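Local coordinates for acetylserotonin O-methyltransferase (Homo sapiens, PDB 4A6D), which methylates N-acetylserotonin with S-adenosylmethionine as donor, releasing melatonin and S-adenosylhomocysteine in melatonin biosynthesis, and works as a homodimer, at residues 127-132 / 137-142; 114-119 / 304-309; 240-243 / 247-250; 283-288 / 331-336. All blocks are in the same frame, centred on the assembly; numbering follows the deposited sequence.

Interaction 1: residues 127-132 / 137-142; sequences GRNQYL and VPAEEL
The Tyr131 ring meets Ala139 CB and Leu142 CD1 at a slant, neither squarely over a face nor in its plane, the closest approach to Leu142 being Tyr131 CE2 to Leu142 CD1 at 4.5 Å. In the plane of the ring, at its edge, lies OD1 of Asn129. Asn129 holds CG between its backbone N and carbonyl carbon (chi1 77°), which brings the amide oxygen OD1 3.7 Å from Ala139 CB. The other end of that amide, ND2, is hydrogen-bonded to Thr307 O, which probably restrains the turning of the amide. Ala139 CB therefore fits between two side chains, its second neighbour being Tyr131 CB at 3.8 Å. Farther along the segment, Leu132, with CG anti to the backbone N (chi1 -168°), lays CD1 on Pro138, 3.8 Å from Pro138 CA. The backbones approach without a bridging hydrogen bond: a CA-H...O contact joins Leu132 CA to Val137 O at 3.6 Å, with 123° at the hydrogen. Tyr131 also touches Gln306, a substrate-binding residue, and Ala145 of helix 142-146. The arrangement is a short connection from helix 131-135 to helix 142-146, bordering the substrate site of the methyltransferase domain.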
loop_
_atom_site.group_PDB
_atom_site.type_symbol
_atom_site.label_atom_id
_atom_site.label_comp_id
_atom_site.label_asym_id
_atom_site.label_seq_id
_atom_site.Cartn_x
_atom_site.Cartn_y
_atom_site.Cartn_z
ATOM N N GLY A 127 3.251 -18.195 10.513
ATOM C CA GLY A 127 4.474 -18.538 9.802
ATOM C C GLY A 127 4.214 -19.301 8.520
ATOM O O GLY A 127 5.072 -20.077 8.078
ATOM N N ARG A 128 3.050 -19.059 7.887
ATOM C CA ARG A 128 2.686 -19.747 6.642
ATOM C C ARG A 128 1.915 -18.856 5.643
ATOM O O ARG A 128 1.343 -17.840 6.045
ATOM C CB ARG A 128 1.919 -21.069 6.949
ATOM C CG ARG A 128 0.535 -20.870 7.577
ATOM C CD ARG A 128 -0.217 -22.171 7.755
ATOM N NE ARG A 128 -0.294 -22.561 9.164
ATOM C CZ ARG A 128 -1.421 -22.646 9.864
ATOM N NH1 ARG A 128 -2.589 -22.387 9.290
ATOM N NH2 ARG A 128 -1.388 -23.003 11.141
ATOM N N ASN A 129 1.876 -19.266 4.351
ATOM C CA ASN A 129 1.141 -18.568 3.298
ATOM C C ASN A 129 -0.398 -18.605 3.473
ATOM O O ASN A 129 -0.916 -19.447 4.210
ATOM C CB ASN A 129 1.577 -19.009 1.917
ATOM C CG ASN A 129 1.056 -20.340 1.431
ATOM O OD1 ASN A 129 -0.144 -20.521 1.213
ATOM N ND2 ASN A 129 1.968 -21.237 1.082
ATOM N N GLN A 130 -1.112 -17.683 2.800
ATOM C CA GLN A 130 -2.551 -17.504 2.965
ATOM C C GLN A 130 -3.422 -17.664 1.706
ATOM O O GLN A 130 -4.455 -17.004 1.617
ATOM C CB GLN A 130 -2.845 -16.148 3.652
ATOM C CG GLN A 130 -1.909 -15.755 4.787
ATOM C CD GLN A 130 -2.121 -16.575 6.026
ATOM O OE1 GLN A 130 -1.482 -17.604 6.244
ATOM N NE2 GLN A 130 -2.998 -16.118 6.881
ATOM N N TYR A 131 -3.053 -18.529 0.757
ATOM C CA TYR A 131 -3.888 -18.720 -0.438
ATOM C C TYR A 131 -5.287 -19.257 -0.101
ATOM O O TYR A 131 -6.271 -18.835 -0.721
ATOM C CB TYR A 131 -3.200 -19.627 -1.473
ATOM C CG TYR A 131 -2.254 -18.883 -2.386
ATOM C CD1 TYR A 131 -2.729 -18.171 -3.487
ATOM C CD2 TYR A 131 -0.881 -18.919 -2.175
ATOM C CE1 TYR A 131 -1.861 -17.459 -4.318
ATOM C CE2 TYR A 131 0.000 -18.248 -3.023
ATOM C CZ TYR A 131 -0.495 -17.508 -4.086
ATOM O OH TYR A 131 0.388 -16.860 -4.917
ATOM N N LEU A 132 -5.377 -20.170 0.887
ATOM C CA LEU A 132 -6.661 -20.717 1.311
ATOM C C LEU A 132 -7.515 -19.646 2.017
ATOM O O LEU A 132 -8.730 -19.588 1.793
ATOM C CB LEU A 132 -6.486 -21.967 2.198
ATOM C CG LEU A 132 -7.784 -22.768 2.454
ATOM C CD1 LEU A 132 -7.905 -23.951 1.517
ATOM C CD2 LEU A 132 -7.894 -23.209 3.905
ATOM N N VAL A 137 -8.646 -21.215 -2.402
ATOM C CA VAL A 137 -7.894 -22.190 -3.183
ATOM C C VAL A 137 -6.818 -22.938 -2.346
ATOM O O VAL A 137 -5.899 -22.290 -1.813
ATOM C CB VAL A 137 -7.320 -21.526 -4.480
ATOM C CG1 VAL A 137 -6.347 -22.449 -5.217
ATOM C CG2 VAL A 137 -8.444 -21.082 -5.416
ATOM N N PRO A 138 -6.898 -24.304 -2.277
ATOM C CA PRO A 138 -5.872 -25.076 -1.545
ATOM C C PRO A 138 -4.464 -24.912 -2.143
ATOM O O PRO A 138 -4.288 -24.993 -3.364
ATOM C CB PRO A 138 -6.378 -26.528 -1.634
ATOM C CG PRO A 138 -7.831 -26.421 -1.997
ATOM C CD PRO A 138 -7.915 -25.204 -2.865
ATOM N N ALA A 139 -3.473 -24.651 -1.270
ATOM C CA ALA A 139 -2.072 -24.421 -1.649
ATOM C C ALA A 139 -1.101 -25.545 -1.254
ATOM O O ALA A 139 0.109 -25.296 -1.205
ATOM C CB ALA A 139 -1.594 -23.081 -1.092
ATOM N N GLU A 140 -1.607 -26.783 -1.020
ATOM C CA GLU A 140 -0.776 -27.950 -0.642
ATOM C C GLU A 140 0.347 -28.286 -1.659
ATOM O O GLU A 140 1.388 -28.841 -1.295
ATOM C CB GLU A 140 -1.640 -29.167 -0.291
ATOM C CG GLU A 140 -2.391 -28.997 1.022
ATOM C CD GLU A 140 -3.142 -30.223 1.507
ATOM O OE1 GLU A 140 -2.525 -31.311 1.596
ATOM O OE2 GLU A 140 -4.349 -30.091 1.814
ATOM N N GLU A 141 0.111 -27.916 -2.928
ATOM C CA GLU A 141 1.001 -27.954 -4.088
ATOM C C GLU A 141 1.002 -26.459 -4.494
ATOM O O GLU A 141 -0.038 -25.945 -4.936
ATOM C CB GLU A 141 0.418 -28.844 -5.212
ATOM C CG GLU A 141 0.048 -30.267 -4.789
ATOM C CD GLU A 141 1.162 -31.300 -4.677
ATOM O OE1 GLU A 141 2.309 -31.008 -5.095
ATOM O OE2 GLU A 141 0.876 -32.418 -4.187
ATOM N N LEU A 142 2.114 -25.737 -4.213
ATOM C CA LEU A 142 2.250 -24.282 -4.411
ATOM C C LEU A 142 1.744 -23.678 -5.731
ATOM O O LEU A 142 0.954 -22.721 -5.705
ATOM C CB LEU A 142 3.678 -23.805 -4.086
ATOM C CG LEU A 142 3.934 -22.284 -4.024
ATOM C CD1 LEU A 142 2.966 -21.578 -3.040
ATOM C CD2 LEU A 142 5.402 -22.001 -3.721
#

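Interaction 2: residues 114-119 / 304-309; sequences YRCWGH and LVQTEG
Val305 and Gln306, where helix 294-305 ends, pack on Cys116 and Trp117 near the end of helix 103-117, a buried helix-to-helix contact within the O-methyltransferase fold, close to the dimer interface. In Val305, CG1 stands anti to the backbone N (chi1 168°), and this branch makes the contact: it lies 3.7 Å from Cys116 CB and also over one face of the Trp117 indole. A CH-pi interaction results, with CG1 of Val305 4.2 Å from the centroid of the five-membered ring and 26° off its normal; the two side chains cross at about a right angle. Trp117 turns its NE1 to Asn302 OD1, and its ring meets Phe19 of the second subunit edge-to-face, linking this contact with the dimer. Next comes Gln306, a substrate-binding residue whose chain is extended beyond CG. Its amide NE2 is hydrogen-bonded to Asn302 OD1, so that this one oxygen receives both the Trp117 and Gln306 donors, while a methylene makes the touch across the contact, Gln306 CG lying 3.9 Å from Cys116 SG.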
loop_
_atom_site.group_PDB
_atom_site.type_symbol
_atom_site.label_atom_id
_atom_site.label_comp_id
_atom_site.label_asym_id
_atom_site.label_seq_id
_atom_site.Cartn_x
_atom_site.Cartn_y
_atom_site.Cartn_z
ATOM N N TYR A 114 -1.565 -7.914 -3.325
ATOM C CA TYR A 114 -2.279 -6.905 -2.527
ATOM C C TYR A 114 -3.321 -7.571 -1.650
ATOM O O TYR A 114 -3.375 -7.294 -0.452
ATOM C CB TYR A 114 -2.890 -5.822 -3.436
ATOM C CG TYR A 114 -3.552 -4.699 -2.680
ATOM C CD1 TYR A 114 -4.886 -4.799 -2.262
ATOM C CD2 TYR A 114 -2.869 -3.520 -2.405
ATOM C CE1 TYR A 114 -5.502 -3.765 -1.564
ATOM C CE2 TYR A 114 -3.487 -2.468 -1.723
ATOM C CZ TYR A 114 -4.797 -2.603 -1.286
ATOM O OH TYR A 114 -5.419 -1.567 -0.624
ATOM N N ARG A 115 -4.126 -8.468 -2.242
ATOM C CA ARG A 115 -5.161 -9.243 -1.547
ATOM C C ARG A 115 -4.504 -10.052 -0.413
ATOM O O ARG A 115 -4.823 -9.815 0.749
ATOM C CB ARG A 115 -5.898 -10.165 -2.534
ATOM C CG ARG A 115 -7.150 -9.532 -3.130
ATOM C CD ARG A 115 -8.291 -10.525 -3.364
ATOM N NE ARG A 115 -8.774 -11.206 -2.145
ATOM C CZ ARG A 115 -9.587 -10.674 -1.230
ATOM N NH1 ARG A 115 -10.010 -9.419 -1.353
ATOM N NH2 ARG A 115 -9.965 -11.388 -0.176
ATOM N N CYS A 116 -3.511 -10.911 -0.750
ATOM C CA CYS A 116 -2.728 -11.734 0.184
ATOM C C CYS A 116 -2.194 -10.915 1.376
ATOM O O CYS A 116 -2.376 -11.300 2.537
ATOM C CB CYS A 116 -1.602 -12.460 -0.553
ATOM S SG CYS A 116 -2.112 -14.000 -1.357
ATOM N N TRP A 117 -1.608 -9.746 1.080
ATOM C CA TRP A 117 -1.024 -8.854 2.082
ATOM C C TRP A 117 -1.987 -8.294 3.145
ATOM O O TRP A 117 -1.536 -7.883 4.213
ATOM C CB TRP A 117 -0.130 -7.797 1.434
ATOM C CG TRP A 117 1.270 -8.284 1.182
ATOM C CD1 TRP A 117 1.681 -9.175 0.229
ATOM C CD2 TRP A 117 2.439 -7.934 1.937
ATOM N NE1 TRP A 117 3.048 -9.317 0.278
ATOM C CE2 TRP A 117 3.534 -8.600 1.343
ATOM C CE3 TRP A 117 2.670 -7.107 3.060
ATOM C CZ2 TRP A 117 4.840 -8.465 1.823
ATOM C CZ3 TRP A 117 3.964 -6.974 3.534
ATOM C CH2 TRP A 117 5.034 -7.655 2.917
ATOM N N GLY A 118 -3.292 -8.359 2.888
ATOM C CA GLY A 118 -4.291 -7.986 3.882
ATOM C C GLY A 118 -4.277 -8.970 5.043
ATOM O O GLY A 118 -4.599 -8.620 6.180
ATOM N N HIS A 119 -3.838 -10.204 4.762
ATOM C CA HIS A 119 -3.706 -11.281 5.741
ATOM C C HIS A 119 -2.262 -11.386 6.289
ATOM O O HIS A 119 -1.891 -12.452 6.777
ATOM C CB HIS A 119 -4.170 -12.626 5.135
ATOM C CG HIS A 119 -5.549 -12.576 4.567
ATOM N ND1 HIS A 119 -6.661 -12.675 5.375
ATOM C CD2 HIS A 119 -5.949 -12.413 3.287
ATOM C CE1 HIS A 119 -7.704 -12.564 4.567
ATOM N NE2 HIS A 119 -7.327 -12.411 3.300
ATOM N N LEU A 304 6.860 -15.291 2.556
ATOM C CA LEU A 304 6.197 -15.858 3.721
ATOM C C LEU A 304 4.674 -15.823 3.495
ATOM O O LEU A 304 4.004 -16.834 3.691
ATOM C CB LEU A 304 6.574 -15.106 5.023
ATOM C CG LEU A 304 5.763 -15.489 6.279
ATOM C CD1 LEU A 304 6.056 -16.937 6.716
ATOM C CD2 LEU A 304 6.031 -14.550 7.410
ATOM N N VAL A 305 4.164 -14.677 3.031
ATOM C CA VAL A 305 2.745 -14.428 2.740
ATOM C C VAL A 305 2.238 -15.283 1.563
ATOM O O VAL A 305 1.110 -15.756 1.610
ATOM C CB VAL A 305 2.523 -12.901 2.510
ATOM C CG1 VAL A 305 1.156 -12.600 1.912
ATOM C CG2 VAL A 305 2.709 -12.122 3.800
ATOM N N GLN A 306 3.069 -15.497 0.535
ATOM C CA GLN A 306 2.654 -16.206 -0.673
ATOM C C GLN A 306 3.211 -17.629 -0.924
ATOM O O GLN A 306 2.420 -18.555 -1.054
ATOM C CB GLN A 306 2.827 -15.304 -1.906
ATOM C CG GLN A 306 1.675 -14.314 -2.071
ATOM C CD GLN A 306 1.790 -13.534 -3.352
ATOM O OE1 GLN A 306 1.406 -13.981 -4.440
ATOM N NE2 GLN A 306 2.305 -12.339 -3.244
ATOM N N THR A 307 4.529 -17.801 -1.036
ATOM C CA THR A 307 5.149 -19.087 -1.293
ATOM C C THR A 307 5.411 -19.893 0.006
ATOM O O THR A 307 4.711 -19.728 1.000
ATOM C CB THR A 307 6.434 -18.880 -2.081
ATOM O OG1 THR A 307 7.404 -18.311 -1.207
ATOM C CG2 THR A 307 6.239 -18.042 -3.352
ATOM N N GLU A 308 6.441 -20.774 -0.034
ATOM C CA GLU A 308 6.902 -21.620 1.077
ATOM C C GLU A 308 8.335 -21.239 1.449
ATOM O O GLU A 308 8.910 -21.815 2.377
ATOM C CB GLU A 308 6.873 -23.089 0.659
ATOM C CG GLU A 308 5.503 -23.741 0.730
ATOM C CD GLU A 308 5.416 -25.121 0.097
ATOM O OE1 GLU A 308 6.467 -25.675 -0.312
ATOM O OE2 GLU A 308 4.282 -25.644 -0.000
ATOM N N GLY A 309 8.866 -20.226 0.769
ATOM C CA GLY A 309 10.241 -19.787 0.956
ATOM C C GLY A 309 10.501 -18.479 1.666
ATOM O O GLY A 309 9.748 -18.048 2.532
#

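Interaction 3: residues 240-243 / 247-250; sequences DPLP and LYIL
Pro243 and Tyr248 have the nearest CA atoms of the two segments, yet these are 9.3 Å apart, so no backbone pairing links them and the contact is carried by one long side chain. Segment 240-243 is extended throughout, with phi/psi values in the polyproline II region, whereas 247-250 is regular strand, its backbone hydrogen-bonded on one flank to strand 182-186 and on the other to strand 278-283. From this interior strand of the Rossmann-like sheet Tyr248 points toward the loop. Its CG lies anti to the carbonyl carbon (chi1 -68°), and the ring spans the gap. The phenol OH donates to Pro243 O at 2.5 Å, with the oxygen lying at the ring edge near its plane. Seen from the acceptor, the donor sits in the carbonyl plane at a C=O...O angle of 149°. Alongside, Leu242 CB rests obliquely on the ring, 4.1 Å from Tyr248 CE1; Leu242 also touches Phe237, a residue of the S-adenosylmethionine site. With a phenylalanine in place of Tyr248, Pro243 O would probably lose this donor, and the loop its polar tie to the strand. The 2.5 Å separation is unusually short and, at 2.40 Å resolution, its exact value is doubtful; chemically, the bond gives the hydroxyl of a buried tyrosine a backbone carbonyl as acceptor.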
loop_
_atom_site.group_PDB
_atom_site.type_symbol
_atom_site.label_atom_id
_atom_site.label_comp_id
_atom_site.label_asym_id
_atom_site.label_seq_id
_atom_site.Cartn_x
_atom_site.Cartn_y
_atom_site.Cartn_z
ATOM N N ASP A 240 11.529 -35.678 -12.681
ATOM C CA ASP A 240 11.774 -36.044 -14.083
ATOM C C ASP A 240 13.234 -35.982 -14.478
ATOM O O ASP A 240 13.981 -35.326 -13.769
ATOM C CB ASP A 240 10.959 -35.130 -14.992
ATOM C CG ASP A 240 9.476 -35.418 -14.968
ATOM O OD1 ASP A 240 9.084 -36.477 -14.431
ATOM O OD2 ASP A 240 8.723 -34.646 -15.571
ATOM N N PRO A 241 13.718 -36.639 -15.572
ATOM C CA PRO A 241 15.142 -36.445 -15.934
ATOM C C PRO A 241 15.313 -35.013 -16.457
ATOM O O PRO A 241 14.408 -34.480 -17.131
ATOM C CB PRO A 241 15.407 -37.507 -17.004
ATOM C CG PRO A 241 14.063 -37.805 -17.584
ATOM C CD PRO A 241 13.012 -37.485 -16.562
ATOM N N LEU A 242 16.417 -34.352 -16.060
ATOM C CA LEU A 242 16.657 -32.970 -16.490
ATOM C C LEU A 242 17.304 -32.997 -17.861
ATOM O O LEU A 242 18.024 -33.960 -18.174
ATOM C CB LEU A 242 17.541 -32.175 -15.504
ATOM C CG LEU A 242 17.183 -32.162 -14.004
ATOM C CD1 LEU A 242 18.272 -31.450 -13.207
ATOM C CD2 LEU A 242 15.857 -31.543 -13.752
ATOM N N PRO A 243 17.039 -31.974 -18.713
ATOM C CA PRO A 243 17.741 -31.904 -20.026
ATOM C C PRO A 243 19.259 -31.864 -19.795
ATOM O O PRO A 243 19.671 -31.327 -18.769
ATOM C CB PRO A 243 17.253 -30.565 -20.612
ATOM C CG PRO A 243 15.970 -30.258 -19.852
ATOM C CD PRO A 243 16.215 -30.772 -18.477
ATOM N N LEU A 247 25.345 -25.853 -18.017
ATOM C CA LEU A 247 24.873 -24.869 -17.033
ATOM C C LEU A 247 23.382 -24.994 -16.774
ATOM O O LEU A 247 22.572 -24.981 -17.713
ATOM C CB LEU A 247 25.227 -23.440 -17.485
ATOM C CG LEU A 247 24.809 -22.279 -16.588
ATOM C CD1 LEU A 247 25.674 -22.183 -15.357
ATOM C CD2 LEU A 247 24.833 -20.977 -17.350
ATOM N N TYR A 248 23.019 -25.094 -15.490
ATOM C CA TYR A 248 21.618 -25.059 -15.052
ATOM C C TYR A 248 21.362 -23.690 -14.410
ATOM O O TYR A 248 22.140 -23.270 -13.552
ATOM C CB TYR A 248 21.295 -26.229 -14.104
ATOM C CG TYR A 248 21.327 -27.562 -14.834
ATOM C CD1 TYR A 248 20.202 -28.041 -15.503
ATOM C CD2 TYR A 248 22.512 -28.291 -14.946
ATOM C CE1 TYR A 248 20.245 -29.216 -16.242
ATOM C CE2 TYR A 248 22.564 -29.483 -15.680
ATOM C CZ TYR A 248 21.428 -29.933 -16.328
ATOM O OH TYR A 248 21.439 -31.124 -16.999
ATOM N N ILE A 249 20.336 -22.958 -14.884
ATOM C CA ILE A 249 19.981 -21.622 -14.374
ATOM C C ILE A 249 18.758 -21.720 -13.476
ATOM O O ILE A 249 17.750 -22.279 -13.894
ATOM C CB ILE A 249 19.760 -20.585 -15.517
ATOM C CG1 ILE A 249 20.944 -20.585 -16.533
ATOM C CG2 ILE A 249 19.436 -19.176 -14.959
ATOM C CD1 ILE A 249 20.765 -19.677 -17.820
ATOM N N LEU A 250 18.841 -21.197 -12.249
ATOM C CA LEU A 250 17.688 -21.181 -11.335
ATOM C C LEU A 250 17.368 -19.722 -10.978
ATOM O O LEU A 250 17.988 -19.158 -10.063
ATOM C CB LEU A 250 17.913 -22.019 -10.056
ATOM C CG LEU A 250 17.866 -23.544 -10.129
ATOM C CD1 LEU A 250 18.278 -24.134 -8.800
ATOM C CD2 LEU A 250 16.473 -24.048 -10.430
#

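Interaction 4: residues 283-288 / 331-336; sequences ESLLDE and FKKTGA
Leu285 and Phe331 are set obliquely to one another, while Asp287 and Lys333 cross at about a right angle; these two pairs, joined by Lys333 packing on Leu285, carry the contact. On the apolar side Leu285 CD1 comes to 3.6 Å from Phe331 CD2, slanted against the ring. Phe331 has CG between its backbone N and carbonyl carbon (chi1 73°), which brings the CD2 side of the ring to the leucine. Lys333, bent at chi2 (-143°), runs past Leu285 with its CE 4.0 Å from Leu285 CB before its ammonium reaches the carboxylate. The salt bridge, Asp287 OD1 to Lys333 NZ, is long at 3.5 Å. A water reinforces it, accepting from Lys333 NZ at 2.8 Å and donating to Asp287 OD1. A second water likewise joins Lys333 NZ to Leu285 O, so NZ is held by two waters as well as by the charge. Leu285 and Phe331 both lean on Ile341, and Leu285 N is hydrogen-bonded to Asp339 OD2. Strand 339-344 lies between strands 278-283 and 329-332, so the contact spans it near the edge of a sheet whose 5-7-6 order, with strand 7 antiparallel, is typical of class I methyltransferases.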
loop_
_atom_site.group_PDB
_atom_site.type_symbol
_atom_site.label_atom_id
_atom_site.label_comp_id
_atom_site.label_asym_id
_atom_site.label_seq_id
_atom_site.Cartn_x
_atom_site.Cartn_y
_atom_site.Cartn_z
ATOM N N GLU A 283 18.843 -14.524 -7.827
ATOM C CA GLU A 283 17.958 -14.121 -6.743
ATOM C C GLU A 283 18.382 -12.738 -6.209
ATOM O O GLU A 283 19.493 -12.282 -6.483
ATOM C CB GLU A 283 17.979 -15.168 -5.589
ATOM C CG GLU A 283 17.498 -16.586 -5.907
ATOM C CD GLU A 283 16.006 -16.810 -6.033
ATOM O OE1 GLU A 283 15.284 -15.835 -6.328
ATOM O OE2 GLU A 283 15.568 -17.978 -5.929
ATOM N N SER A 284 17.482 -12.091 -5.448
ATOM C CA SER A 284 17.744 -10.818 -4.786
ATOM C C SER A 284 18.403 -11.177 -3.461
ATOM O O SER A 284 17.776 -11.756 -2.567
ATOM C CB SER A 284 16.443 -10.039 -4.540
ATOM O OG SER A 284 16.782 -8.675 -4.332
ATOM N N LEU A 285 19.661 -10.853 -3.346
ATOM C CA LEU A 285 20.452 -11.211 -2.179
ATOM C C LEU A 285 20.183 -10.342 -0.977
ATOM O O LEU A 285 20.148 -9.119 -1.085
ATOM C CB LEU A 285 21.966 -11.229 -2.519
ATOM C CG LEU A 285 22.440 -12.302 -3.512
ATOM C CD1 LEU A 285 23.909 -12.098 -3.873
ATOM C CD2 LEU A 285 22.229 -13.698 -2.962
ATOM N N LEU A 286 19.990 -10.986 0.174
ATOM C CA LEU A 286 19.787 -10.277 1.434
ATOM C C LEU A 286 21.146 -9.901 2.002
ATOM O O LEU A 286 22.078 -10.700 1.898
ATOM C CB LEU A 286 19.065 -11.182 2.449
ATOM C CG LEU A 286 17.586 -10.981 2.658
ATOM C CD1 LEU A 286 17.123 -11.867 3.763
ATOM C CD2 LEU A 286 17.229 -9.535 3.028
ATOM N N ASP A 287 21.273 -8.719 2.646
ATOM C CA ASP A 287 22.565 -8.364 3.276
ATOM C C ASP A 287 22.821 -9.458 4.337
ATOM O O ASP A 287 21.858 -9.996 4.885
ATOM C CB ASP A 287 22.492 -6.982 4.001
ATOM C CG ASP A 287 22.322 -5.710 3.157
ATOM O OD1 ASP A 287 22.543 -5.773 1.934
ATOM O OD2 ASP A 287 21.960 -4.633 3.743
ATOM N N GLU A 288 24.075 -9.750 4.660
ATOM C CA GLU A 288 24.404 -10.745 5.684
ATOM C C GLU A 288 23.707 -10.614 7.053
ATOM O O GLU A 288 23.449 -11.635 7.691
ATOM C CB GLU A 288 25.910 -10.896 5.842
ATOM C CG GLU A 288 26.567 -11.692 4.718
ATOM C CD GLU A 288 26.174 -13.144 4.565
ATOM O OE1 GLU A 288 25.624 -13.731 5.527
ATOM O OE2 GLU A 288 26.436 -13.701 3.477
ATOM N N PHE A 331 29.440 -14.915 -5.914
ATOM C CA PHE A 331 28.212 -14.150 -6.102
ATOM C C PHE A 331 28.638 -12.778 -6.610
ATOM O O PHE A 331 29.785 -12.380 -6.396
ATOM C CB PHE A 331 27.384 -14.044 -4.804
ATOM C CG PHE A 331 27.935 -13.122 -3.735
ATOM C CD1 PHE A 331 28.835 -13.589 -2.785
ATOM C CD2 PHE A 331 27.516 -11.791 -3.653
ATOM C CE1 PHE A 331 29.298 -12.746 -1.762
ATOM C CE2 PHE A 331 28.010 -10.941 -2.654
ATOM C CZ PHE A 331 28.888 -11.425 -1.709
ATOM N N LYS A 332 27.748 -12.085 -7.316
ATOM C CA LYS A 332 28.032 -10.752 -7.825
ATOM C C LYS A 332 26.821 -9.897 -7.531
ATOM O O LYS A 332 25.705 -10.281 -7.922
ATOM C CB LYS A 332 28.339 -10.770 -9.335
ATOM C CG LYS A 332 29.633 -11.504 -9.741
ATOM C CD LYS A 332 30.907 -10.649 -9.641
ATOM C CE LYS A 332 32.191 -11.454 -9.661
ATOM N NZ LYS A 332 32.528 -11.937 -11.025
ATOM N N LYS A 333 27.015 -8.803 -6.768
ATOM C CA LYS A 333 25.942 -7.849 -6.463
ATOM C C LYS A 333 25.920 -6.871 -7.639
ATOM O O LYS A 333 26.910 -6.170 -7.873
ATOM C CB LYS A 333 26.119 -7.144 -5.089
ATOM C CG LYS A 333 25.354 -7.877 -3.967
ATOM C CD LYS A 333 24.728 -6.923 -2.929
ATOM C CE LYS A 333 23.609 -7.575 -2.128
ATOM N NZ LYS A 333 22.662 -6.599 -1.492
ATOM N N THR A 334 24.833 -6.914 -8.435
ATOM C CA THR A 334 24.650 -6.140 -9.675
ATOM C C THR A 334 24.312 -4.665 -9.493
ATOM O O THR A 334 24.457 -3.884 -10.446
ATOM C CB THR A 334 23.535 -6.766 -10.536
ATOM O OG1 THR A 334 22.318 -6.744 -9.785
ATOM C CG2 THR A 334 23.883 -8.187 -11.048
ATOM N N GLY A 335 23.807 -4.313 -8.308
ATOM C CA GLY A 335 23.304 -2.985 -7.998
ATOM C C GLY A 335 21.845 -2.915 -8.407
ATOM O O GLY A 335 21.205 -1.871 -8.262
ATOM N N ALA A 336 21.292 -4.048 -8.901
ATOM C CA ALA A 336 19.902 -4.160 -9.333
ATOM C C ALA A 336 19.085 -5.014 -8.351
ATOM O O ALA A 336 19.608 -5.402 -7.306
ATOM C CB ALA A 336 19.834 -4.718 -10.749
HETATM O O HOH W 1 20.452 -7.479 -3.400
HETATM O O HOH W 2 22.737 -4.051 -0.274
#

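How the interactions relate
Following the chain from the N terminus, segment 114-119 comes first and opens the long loop that interaction 2 shuts at 304-309. Two local contacts fall within it: interaction 1, which closes a short turn of chain round helix 131-135, and interaction 3, a tight connection into an inner strand of the sheet. Before interaction 2 closes, 283-288 begins interaction 4, which ends only at 331-336, so those two cross. Interactions 1 and 2 touch directly, through a probable hydrogen bond between Tyr131 OH and Gln306 OE1, and lie beside the substrate site, to which Gln306 belongs. Interactions 3 and 4 both reach the large sheet without touching, while interactions 2 and 4 each meet the second subunit.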